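PDB 2GBW: biphenyl 2,3-Dioxygenase Beta Subunit from Sphingobium yanoikuyae, which probably serves as the supporting partner of the catalytic alpha subunit in a ring-hydroxylating dioxygenase that adds oxygen to aromatic rings. Local coordinates for residues Ile99-Ser104 and Ser120-Tyr125; Met48-Gln53 and Asp66-Tyr71; Val135-Arg140 and Ile159-Val164. All coordinates share one frame; numbering follows the deposited sequence.

Interaction 1 of 3, residues Ile99-Ser104 and Ser120-Tyr125; sequences IRYFVS and SNILVY
The beta hairpin of strands 98-112 and 115-128 pairs Arg100 with Tyr125, Phe102 with Leu123 and Ser104 with Asn121, each through two backbone hydrogen bonds. The shortest include Phe102 N to Leu123 O (2.8 Å) and Asn121 N to Ser104 O (2.8 Å), while Tyr125 N reaches Arg100 O at 3.0 Å and nearly straight (170°). Between these pairs, Tyr101 with Val124 and Val103 with Ile122 are non-hydrogen-bonded; there CA-H...O contacts such as Val103 CA to Asn121 O (3.4 Å) fill in.

Tyr101, Val103, Ile122 and Val124 share one face. The Tyr101 ring lies alongside Val124, whose CG2 is 3.8 Å from Tyr101 CD2, with Val124 CG1 over one ring face and Ile122 CG2 at the edge. Val124 holds CG1 anti to its backbone N (chi1 -179°), which turns this methyl to Ile99 as well; Ile99 CD1 meets Val124 CG1 at 3.5 Å, a tight fit for two methyls. On the other face the bases of Phe102 and Leu123 meet, CB to CB at 4.0 Å, and Leu123 O lies in plane at the edge of the Phe102 ring.

The polar ends find partners elsewhere: Arg100 makes a salt bridge with Asp161 of a second subunit, Asn121 bonds to the backbone O of Tyr101 of a third, and the Tyr101 hydroxyl bonds to Phe173 O. The face of Phe102 and Leu123 lies in the joint between copies of the protein, where Leu123 packs on Leu123 of the second subunit. Tyr101 and Val103 pack on Val24 of helix 10-28, as expected where an NTF2-like sheet wraps its helices, and strand 132-147 continues the sheet beyond Val124 through His136.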
loop_
_atom_site.group_PDB
_atom_site.type_symbol
_atom_site.label_atom_id
_atom_site.label_comp_id
_atom_site.label_asym_id
_atom_site.label_seq_id
_atom_site.Cartn_x
_atom_site.Cartn_y
_atom_site.Cartn_z
ATOM N N ILE B 99 -18.005 9.905 0.109
ATOM C CA ILE B 99 -17.954 9.031 -1.057
ATOM C C ILE B 99 -17.984 9.936 -2.288
ATOM O O ILE B 99 -18.627 11.007 -2.271
ATOM C CB ILE B 99 -19.093 8.014 -1.036
ATOM C CG1 ILE B 99 -18.953 6.998 -2.186
ATOM C CG2 ILE B 99 -20.471 8.716 -1.019
ATOM C CD1 ILE B 99 -19.765 5.755 -1.963
ATOM N N ARG B 100 -17.232 9.570 -3.297
ATOM C CA ARG B 100 -17.224 10.338 -4.539
ATOM C C ARG B 100 -17.185 9.426 -5.730
ATOM O O ARG B 100 -16.413 8.526 -5.797
ATOM C CB ARG B 100 -16.056 11.327 -4.591
ATOM C CG ARG B 100 -16.207 12.425 -5.608
ATOM C CD ARG B 100 -15.310 13.638 -5.480
ATOM N NE ARG B 100 -15.345 14.253 -4.136
ATOM C CZ ARG B 100 -16.246 15.147 -3.733
ATOM N NH1 ARG B 100 -17.201 15.637 -4.556
ATOM N NH2 ARG B 100 -16.192 15.583 -2.490
ATOM N N TYR B 101 -18.024 9.713 -6.716
ATOM C CA TYR B 101 -18.227 8.801 -7.854
ATOM C C TYR B 101 -17.785 9.434 -9.177
ATOM O O TYR B 101 -18.093 10.597 -9.484
ATOM C CB TYR B 101 -19.734 8.476 -8.038
ATOM C CG TYR B 101 -20.459 7.767 -6.934
ATOM C CD1 TYR B 101 -20.878 8.443 -5.797
ATOM C CD2 TYR B 101 -20.851 6.452 -7.070
ATOM C CE1 TYR B 101 -21.571 7.803 -4.778
ATOM C CE2 TYR B 101 -21.537 5.802 -6.042
ATOM C CZ TYR B 101 -21.905 6.480 -4.921
ATOM O OH TYR B 101 -22.639 5.846 -3.946
ATOM N N PHE B 102 -17.075 8.635 -9.966
ATOM C CA PHE B 102 -16.602 9.006 -11.271
ATOM C C PHE B 102 -17.200 8.063 -12.301
ATOM O O PHE B 102 -16.806 6.909 -12.407
ATOM C CB PHE B 102 -15.084 9.026 -11.288
ATOM C CG PHE B 102 -14.493 10.060 -10.357
ATOM C CD1 PHE B 102 -14.351 9.769 -9.036
ATOM C CD2 PHE B 102 -14.067 11.326 -10.833
ATOM C CE1 PHE B 102 -13.841 10.713 -8.126
ATOM C CE2 PHE B 102 -13.559 12.311 -9.923
ATOM C CZ PHE B 102 -13.401 11.970 -8.576
ATOM N N VAL B 103 -18.220 8.562 -12.999
ATOM C CA VAL B 103 -18.992 7.762 -13.928
ATOM C C VAL B 103 -18.504 8.100 -15.318
ATOM O O VAL B 103 -18.447 9.272 -15.684
ATOM C CB VAL B 103 -20.514 8.021 -13.790
ATOM C CG1 VAL B 103 -21.325 7.227 -14.837
ATOM C CG2 VAL B 103 -20.978 7.729 -12.405
ATOM N N SER B 104 -18.149 7.086 -16.104
ATOM C CA SER B 104 -17.627 7.281 -17.453
ATOM C C SER B 104 -18.132 6.225 -18.430
ATOM O O SER B 104 -18.728 5.213 -18.047
ATOM C CB SER B 104 -16.077 7.210 -17.437
ATOM O OG SER B 104 -15.611 7.622 -18.709
ATOM N N SER B 120 -22.303 1.677 -18.293
ATOM C CA SER B 120 -21.394 2.704 -17.781
ATOM C C SER B 120 -20.285 2.056 -16.916
ATOM O O SER B 120 -20.474 0.957 -16.367
ATOM C CB SER B 120 -22.192 3.766 -17.018
ATOM O OG SER B 120 -22.895 3.165 -15.948
ATOM N N ASN B 121 -19.146 2.751 -16.787
ATOM C CA ASN B 121 -18.042 2.401 -15.909
ATOM C C ASN B 121 -18.101 3.304 -14.651
ATOM O O ASN B 121 -18.340 4.544 -14.771
ATOM C CB ASN B 121 -16.686 2.704 -16.570
ATOM C CG ASN B 121 -16.334 1.777 -17.699
ATOM O OD1 ASN B 121 -16.921 0.699 -17.842
ATOM N ND2 ASN B 121 -15.336 2.165 -18.486
ATOM N N ILE B 122 -17.886 2.723 -13.470
ATOM C CA ILE B 122 -17.974 3.515 -12.258
ATOM C C ILE B 122 -16.741 3.340 -11.445
ATOM O O ILE B 122 -16.278 2.207 -11.257
ATOM C CB ILE B 122 -19.210 3.196 -11.402
ATOM C CG1 ILE B 122 -20.471 3.175 -12.222
ATOM C CG2 ILE B 122 -19.396 4.268 -10.329
ATOM C CD1 ILE B 122 -21.656 2.659 -11.498
ATOM N N LEU B 123 -16.176 4.445 -11.011
ATOM C CA LEU B 123 -15.078 4.459 -10.055
ATOM C C LEU B 123 -15.569 5.180 -8.800
ATOM O O LEU B 123 -16.031 6.318 -8.854
ATOM C CB LEU B 123 -13.871 5.226 -10.650
ATOM C CG LEU B 123 -12.627 5.473 -9.780
ATOM C CD1 LEU B 123 -11.976 4.196 -9.260
ATOM C CD2 LEU B 123 -11.612 6.328 -10.602
ATOM N N VAL B 124 -15.420 4.513 -7.665
ATOM C CA VAL B 124 -15.966 4.996 -6.383
ATOM C C VAL B 124 -14.831 5.119 -5.410
ATOM O O VAL B 124 -14.132 4.140 -5.151
ATOM C CB VAL B 124 -17.012 4.030 -5.736
ATOM C CG1 VAL B 124 -17.519 4.648 -4.408
ATOM C CG2 VAL B 124 -18.177 3.750 -6.704
ATOM N N TYR B 125 -14.596 6.341 -4.965
ATOM C CA TYR B 125 -13.602 6.660 -3.978
ATOM C C TYR B 125 -14.294 6.992 -2.655
ATOM O O TYR B 125 -15.104 7.889 -2.581
ATOM C CB TYR B 125 -12.769 7.890 -4.396
ATOM C CG TYR B 125 -11.379 7.601 -4.776
ATOM C CD1 TYR B 125 -11.074 7.190 -6.060
ATOM C CD2 TYR B 125 -10.362 7.742 -3.868
ATOM C CE1 TYR B 125 -9.780 6.887 -6.413
ATOM C CE2 TYR B 125 -9.076 7.479 -4.220
ATOM C CZ TYR B 125 -8.803 7.039 -5.501
ATOM O OH TYR B 125 -7.514 6.722 -5.850
#

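Interaction 2 of 3, residues Met48-Gln53 and Asp66-Tyr71; sequences MPIYEQ and DDAAIY
A classic beta bulge sets Ile70 and Tyr71 together against Met48, where strand 44-49 ends and the chain returns towards strand 71-73. Both ends of the Met48 backbone are gripped: its N gives a nearly straight bond to Tyr71 O (2.9 Å), and its O takes the more bent one from Ile70 N (2.8 Å).

The Met48 side chain is the main bump. It runs out extended, CG anti to the backbone N (chi1 -176°), and then bends at the sulfur (chi3 -73°), which brings CE back to Tyr71 CD1. SD settles in the hollow between Ile70 CB and the Tyr71 ring, 5.1 Å from the ring centroid and at its edge, a Met-aromatic contact. Leu158 and Leu160 of strand 150-160 also pack against Met48. Further along, the two isoleucines cross at about a right angle, Ile50 CG1 on Ile70 CG1 at 3.9 Å, while Ile50 CD1 reaches on to the methyl of Ala68 (3.6 Å). The Ala69 methyl nestles against Pro49 CA and Met48 O.

The Tyr71 hydroxyl leaves this patch to bond with Leu170 O, and a chain of another protein packs on Ile50 and Tyr71. Past the weak bond from Ile50 N to Ala68 O, one water donates to both Ile50 O (2.8 Å) and Ala68 O (2.9 Å).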
loop_
_atom_site.group_PDB
_atom_site.type_symbol
_atom_site.label_atom_id
_atom_site.label_comp_id
_atom_site.label_asym_id
_atom_site.label_seq_id
_atom_site.Cartn_x
_atom_site.Cartn_y
_atom_site.Cartn_z
ATOM N N MET B 48 -26.259 -7.242 -7.593
ATOM C CA MET B 48 -24.778 -7.279 -7.608
ATOM C C MET B 48 -24.302 -8.733 -7.375
ATOM O O MET B 48 -24.112 -9.164 -6.240
ATOM C CB MET B 48 -24.173 -6.345 -6.558
ATOM C CG MET B 48 -22.583 -6.251 -6.561
ATOM S SD MET B 48 -21.963 -5.259 -5.186
ATOM C CE MET B 48 -22.462 -3.595 -5.794
ATOM N N PRO B 49 -24.137 -9.505 -8.457
ATOM C CA PRO B 49 -23.804 -10.941 -8.348
ATOM C C PRO B 49 -22.457 -11.157 -7.810
ATOM O O PRO B 49 -21.608 -10.286 -7.923
ATOM C CB PRO B 49 -23.843 -11.452 -9.785
ATOM C CG PRO B 49 -24.244 -10.342 -10.603
ATOM C CD PRO B 49 -24.390 -9.094 -9.843
ATOM N N ILE B 50 -22.250 -12.346 -7.240
ATOM C CA ILE B 50 -20.888 -12.796 -6.872
ATOM C C ILE B 50 -20.372 -13.641 -8.046
ATOM O O ILE B 50 -20.925 -14.688 -8.366
ATOM C CB ILE B 50 -20.892 -13.610 -5.586
ATOM C CG1 ILE B 50 -21.294 -12.731 -4.405
ATOM C CG2 ILE B 50 -19.534 -14.231 -5.376
ATOM C CD1 ILE B 50 -21.982 -13.496 -3.371
ATOM N N TYR B 51 -19.326 -13.149 -8.708
ATOM C CA TYR B 51 -18.685 -13.867 -9.799
ATOM C C TYR B 51 -17.435 -14.603 -9.277
ATOM O O TYR B 51 -16.498 -14.001 -8.756
ATOM C CB TYR B 51 -18.240 -12.911 -10.870
ATOM C CG TYR B 51 -19.373 -12.381 -11.694
ATOM C CD1 TYR B 51 -19.856 -13.096 -12.767
ATOM C CD2 TYR B 51 -19.936 -11.158 -11.396
ATOM C CE1 TYR B 51 -20.890 -12.587 -13.531
ATOM C CE2 TYR B 51 -20.956 -10.657 -12.139
ATOM C CZ TYR B 51 -21.440 -11.362 -13.172
ATOM O OH TYR B 51 -22.480 -10.816 -13.934
ATOM N N GLU B 52 -17.391 -15.895 -9.464
ATOM C CA GLU B 52 -16.218 -16.603 -9.017
ATOM C C GLU B 52 -15.179 -16.645 -10.158
ATOM O O GLU B 52 -15.481 -16.427 -11.351
ATOM C CB GLU B 52 -16.625 -17.977 -8.457
ATOM C CG GLU B 52 -17.056 -18.931 -9.485
ATOM C CD GLU B 52 -17.446 -20.270 -8.919
ATOM O OE1 GLU B 52 -16.990 -20.608 -7.804
ATOM O OE2 GLU B 52 -18.192 -20.986 -9.606
ATOM N N GLN B 53 -13.931 -16.868 -9.779
ATOM C CA GLN B 53 -12.865 -17.102 -10.748
ATOM C C GLN B 53 -12.925 -18.560 -11.233
ATOM O O GLN B 53 -12.831 -19.514 -10.456
ATOM C CB GLN B 53 -11.502 -16.815 -10.142
ATOM C CG GLN B 53 -11.269 -15.379 -9.664
ATOM C CD GLN B 53 -11.243 -14.373 -10.803
ATOM O OE1 GLN B 53 -11.930 -14.537 -11.798
ATOM N NE2 GLN B 53 -10.451 -13.321 -10.658
ATOM N N ASP B 66 -31.052 -16.277 -8.981
ATOM C CA ASP B 66 -31.319 -17.351 -8.030
ATOM C C ASP B 66 -30.030 -17.800 -7.331
ATOM O O ASP B 66 -30.040 -18.720 -6.509
ATOM C CB ASP B 66 -31.953 -18.556 -8.733
ATOM C CG ASP B 66 -32.455 -19.622 -7.755
ATOM O OD1 ASP B 66 -33.268 -19.289 -6.846
ATOM O OD2 ASP B 66 -32.000 -20.797 -7.839
ATOM N N ASP B 67 -28.928 -17.123 -7.630
ATOM C CA ASP B 67 -27.601 -17.476 -7.067
ATOM C C ASP B 67 -27.125 -16.424 -6.080
ATOM O O ASP B 67 -27.665 -15.308 -6.004
ATOM C CB ASP B 67 -26.573 -17.572 -8.200
ATOM C CG ASP B 67 -26.941 -18.605 -9.247
ATOM O OD1 ASP B 67 -27.455 -19.690 -8.868
ATOM O OD2 ASP B 67 -26.705 -18.351 -10.439
ATOM N N ALA B 68 -26.092 -16.756 -5.322
ATOM C CA ALA B 68 -25.521 -15.777 -4.391
ATOM C C ALA B 68 -25.275 -14.402 -5.054
ATOM O O ALA B 68 -24.799 -14.275 -6.176
ATOM C CB ALA B 68 -24.227 -16.280 -3.773
ATOM N N ALA B 69 -25.645 -13.377 -4.329
ATOM C CA ALA B 69 -25.367 -12.017 -4.722
ATOM C C ALA B 69 -25.258 -11.124 -3.502
ATOM O O ALA B 69 -25.971 -11.334 -2.524
ATOM C CB ALA B 69 -26.501 -11.532 -5.609
ATOM N N ILE B 70 -24.419 -10.096 -3.612
ATOM C CA ILE B 70 -24.189 -9.105 -2.526
ATOM C C ILE B 70 -25.418 -8.209 -2.376
ATOM O O ILE B 70 -25.852 -7.910 -1.257
ATOM C CB ILE B 70 -22.898 -8.298 -2.767
ATOM C CG1 ILE B 70 -21.692 -9.275 -2.729
ATOM C CG2 ILE B 70 -22.707 -7.188 -1.686
ATOM C CD1 ILE B 70 -20.450 -8.721 -3.462
ATOM N N TYR B 71 -25.997 -7.822 -3.503
ATOM C CA TYR B 71 -27.326 -7.224 -3.540
ATOM C C TYR B 71 -28.255 -8.041 -4.451
ATOM O O TYR B 71 -27.869 -8.491 -5.527
ATOM C CB TYR B 71 -27.282 -5.784 -4.092
ATOM C CG TYR B 71 -26.616 -4.725 -3.251
ATOM C CD1 TYR B 71 -25.219 -4.599 -3.179
ATOM C CD2 TYR B 71 -27.374 -3.830 -2.506
ATOM C CE1 TYR B 71 -24.636 -3.606 -2.374
ATOM C CE2 TYR B 71 -26.795 -2.838 -1.746
ATOM C CZ TYR B 71 -25.412 -2.728 -1.688
ATOM O OH TYR B 71 -24.867 -1.722 -0.912
HETATM O O HOH W 1 -23.188 -16.208 -7.647
#

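Interaction 3 of 3, residues Val135-Arg140 and Ile159-Val164; sequences VHTLGR and ILDARV
Backbone hydrogen bonds join Gly139 and Ile159 in both directions, where strands 132-147 and 150-160 form a beta hairpin: Ile159 N reaches Gly139 O at 2.8 Å and Gly139 N reaches Ile159 O at 3.0 Å. Two residues on, past the non-hydrogen-bonded pair of Leu138 and Leu160, Asp161 N still bonds to Thr137 O (3.0 Å), just as strand 150-160 gives way to loop.

The polar side-chain contact is compact. The Thr137 hydroxyl sits between its backbone N and carbonyl carbon (chi1 62°), and from there OG1 donates to Asp161 OD2 over 2.7 Å, arriving on the anti side of the carboxylate and 22° out of its plane. The other oxygen, OD1, forms salt bridges to Arg100 and Lys98 of a neighbouring copy of the protein. Replacing Asp161 with alanine would probably leave the Thr137 hydroxyl without this acceptor and those two charges without their shared mate.

The apolar contact lies between Leu138 and Leu160, side by side and pointing the same way, with Leu138 CD2 only 3.4 Å from Leu160 CD2; Met48 of strand 44-49 packs on both. Two residues before Leu138, His136, a zinc ligand in a known structure of this protein, here bonds through NE2 to Asp167.

Asp161 therefore spends one carboxylate on two tasks: OD2 ties the hairpin end to Thr137, and OD1 meets two positive charges of the neighbouring copy, so the delocalised charge probably serves the subunit interface too.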
loop_
_atom_site.group_PDB
_atom_site.type_symbol
_atom_site.label_atom_id
_atom_site.label_comp_id
_atom_site.label_asym_id
_atom_site.label_seq_id
_atom_site.Cartn_x
_atom_site.Cartn_y
_atom_site.Cartn_z
ATOM N N VAL B 135 -11.113 2.144 -2.640
ATOM C CA VAL B 135 -11.466 2.447 -4.050
ATOM C C VAL B 135 -12.083 1.253 -4.718
ATOM O O VAL B 135 -11.571 0.138 -4.578
ATOM C CB VAL B 135 -10.238 2.861 -4.818
ATOM C CG1 VAL B 135 -10.639 3.233 -6.325
ATOM C CG2 VAL B 135 -9.523 4.022 -4.101
ATOM N N HIS B 136 -13.170 1.459 -5.469
ATOM C CA HIS B 136 -13.869 0.358 -6.133
ATOM C C HIS B 136 -14.095 0.716 -7.583
ATOM O O HIS B 136 -14.352 1.881 -7.911
ATOM C CB HIS B 136 -15.233 0.077 -5.495
ATOM C CG HIS B 136 -15.165 -0.271 -4.051
ATOM N ND1 HIS B 136 -15.048 -1.574 -3.582
ATOM C CD2 HIS B 136 -15.172 0.528 -2.970
ATOM C CE1 HIS B 136 -15.041 -1.542 -2.260
ATOM N NE2 HIS B 136 -15.050 -0.281 -1.866
ATOM N N THR B 137 -14.009 -0.273 -8.452
ATOM C CA THR B 137 -14.445 -0.112 -9.822
ATOM C C THR B 137 -15.428 -1.175 -10.175
ATOM O O THR B 137 -15.300 -2.340 -9.739
ATOM C CB THR B 137 -13.315 -0.053 -10.838
ATOM O OG1 THR B 137 -12.582 -1.280 -10.827
ATOM C CG2 THR B 137 -12.390 1.095 -10.489
ATOM N N LEU B 138 -16.435 -0.724 -10.925
ATOM C CA LEU B 138 -17.573 -1.549 -11.344
ATOM C C LEU B 138 -18.057 -1.207 -12.761
ATOM O O LEU B 138 -17.917 -0.054 -13.223
ATOM C CB LEU B 138 -18.800 -1.313 -10.422
ATOM C CG LEU B 138 -18.765 -1.466 -8.904
ATOM C CD1 LEU B 138 -18.446 -0.080 -8.334
ATOM C CD2 LEU B 138 -20.094 -2.024 -8.276
ATOM N N GLY B 139 -18.641 -2.207 -13.413
ATOM C CA GLY B 139 -19.495 -2.003 -14.609
ATOM C C GLY B 139 -20.940 -1.955 -14.123
ATOM O O GLY B 139 -21.357 -2.621 -13.147
ATOM N N ARG B 140 -21.726 -1.118 -14.750
ATOM C CA ARG B 140 -23.115 -1.002 -14.439
ATOM C C ARG B 140 -23.901 -1.264 -15.740
ATOM O O ARG B 140 -23.564 -0.738 -16.802
ATOM C CB ARG B 140 -23.422 0.386 -13.889
ATOM C CG ARG B 140 -24.909 0.598 -13.647
ATOM C CD ARG B 140 -25.192 1.823 -12.809
ATOM N NE ARG B 140 -24.808 3.052 -13.506
ATOM C CZ ARG B 140 -24.864 4.267 -12.982
ATOM N NH1 ARG B 140 -25.329 4.445 -11.770
ATOM N NH2 ARG B 140 -24.487 5.322 -13.706
ATOM N N ILE B 159 -21.453 -5.008 -11.618
ATOM C CA ILE B 159 -20.464 -6.044 -11.847
ATOM C C ILE B 159 -19.142 -5.584 -11.233
ATOM O O ILE B 159 -18.486 -4.682 -11.746
ATOM C CB ILE B 159 -20.289 -6.306 -13.324
ATOM C CG1 ILE B 159 -21.671 -6.641 -13.944
ATOM C CG2 ILE B 159 -19.252 -7.420 -13.482
ATOM C CD1 ILE B 159 -21.757 -6.312 -15.375
ATOM N N LEU B 160 -18.788 -6.162 -10.095
ATOM C CA LEU B 160 -17.610 -5.763 -9.375
ATOM C C LEU B 160 -16.345 -6.198 -10.092
ATOM O O LEU B 160 -16.244 -7.358 -10.515
ATOM C CB LEU B 160 -17.645 -6.399 -7.995
ATOM C CG LEU B 160 -18.630 -5.831 -7.019
ATOM C CD1 LEU B 160 -18.641 -6.727 -5.719
ATOM C CD2 LEU B 160 -18.204 -4.425 -6.705
ATOM N N ASP B 161 -15.322 -5.348 -10.134
ATOM C CA ASP B 161 -14.105 -5.812 -10.767
ATOM C C ASP B 161 -13.213 -6.729 -9.852
ATOM O O ASP B 161 -12.493 -7.527 -10.393
ATOM C CB ASP B 161 -13.269 -4.675 -11.314
ATOM C CG ASP B 161 -13.941 -3.982 -12.477
ATOM O OD1 ASP B 161 -14.807 -4.614 -13.107
ATOM O OD2 ASP B 161 -13.618 -2.810 -12.741
ATOM N N ALA B 162 -13.286 -6.580 -8.536
ATOM C CA ALA B 162 -12.430 -7.291 -7.560
ATOM C C ALA B 162 -13.126 -8.509 -7.004
ATOM O O ALA B 162 -14.245 -8.430 -6.495
ATOM C CB ALA B 162 -12.000 -6.377 -6.376
ATOM N N ARG B 163 -12.453 -9.650 -7.053
ATOM C CA ARG B 163 -13.001 -10.859 -6.451
ATOM C C ARG B 163 -13.059 -10.738 -4.913
ATOM O O ARG B 163 -14.047 -11.146 -4.306
ATOM C CB ARG B 163 -12.180 -12.092 -6.851
ATOM C CG ARG B 163 -12.611 -13.392 -6.191
ATOM C CD ARG B 163 -14.024 -13.771 -6.600
ATOM N NE ARG B 163 -14.586 -14.960 -5.920
ATOM C CZ ARG B 163 -15.492 -14.931 -4.915
ATOM N NH1 ARG B 163 -15.851 -13.797 -4.317
ATOM N NH2 ARG B 163 -15.994 -16.075 -4.460
ATOM N N VAL B 164 -11.958 -10.299 -4.280
ATOM C CA VAL B 164 -11.880 -10.084 -2.817
ATOM C C VAL B 164 -11.995 -8.592 -2.582
ATOM O O VAL B 164 -11.177 -7.828 -3.073
ATOM C CB VAL B 164 -10.561 -10.599 -2.243
ATOM C CG1 VAL B 164 -10.445 -10.247 -0.740
ATOM C CG2 VAL B 164 -10.391 -12.121 -2.515
HETATM O O HOH W 2 -13.745 -3.320 -7.637
#

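Overall arrangement
All three contacts are buried and reach one mixed sheet. Interactions 1 and 3 are direct neighbours in it, joined by probable backbone hydrogen bonds from Ile122 to Leu138 and from Val124 to His136, and by Leu123 packing on Thr137. Interaction 2 lies towards the other end, its centre about 21 Å from that of interaction 1, yet it touches interaction 3 where Met48 and Ile70 meet Leu160. Regular pairing dominates interaction 1; interaction 3 adds a charged group at a strand end; interaction 2, furthest from the chain centre, relies on a bulge, methionine packing and water. Between copies, Arg100 of interaction 1 meets Asp161 of interaction 3; interaction 2 packs mainly against a different protein, which Arg163 also reaches.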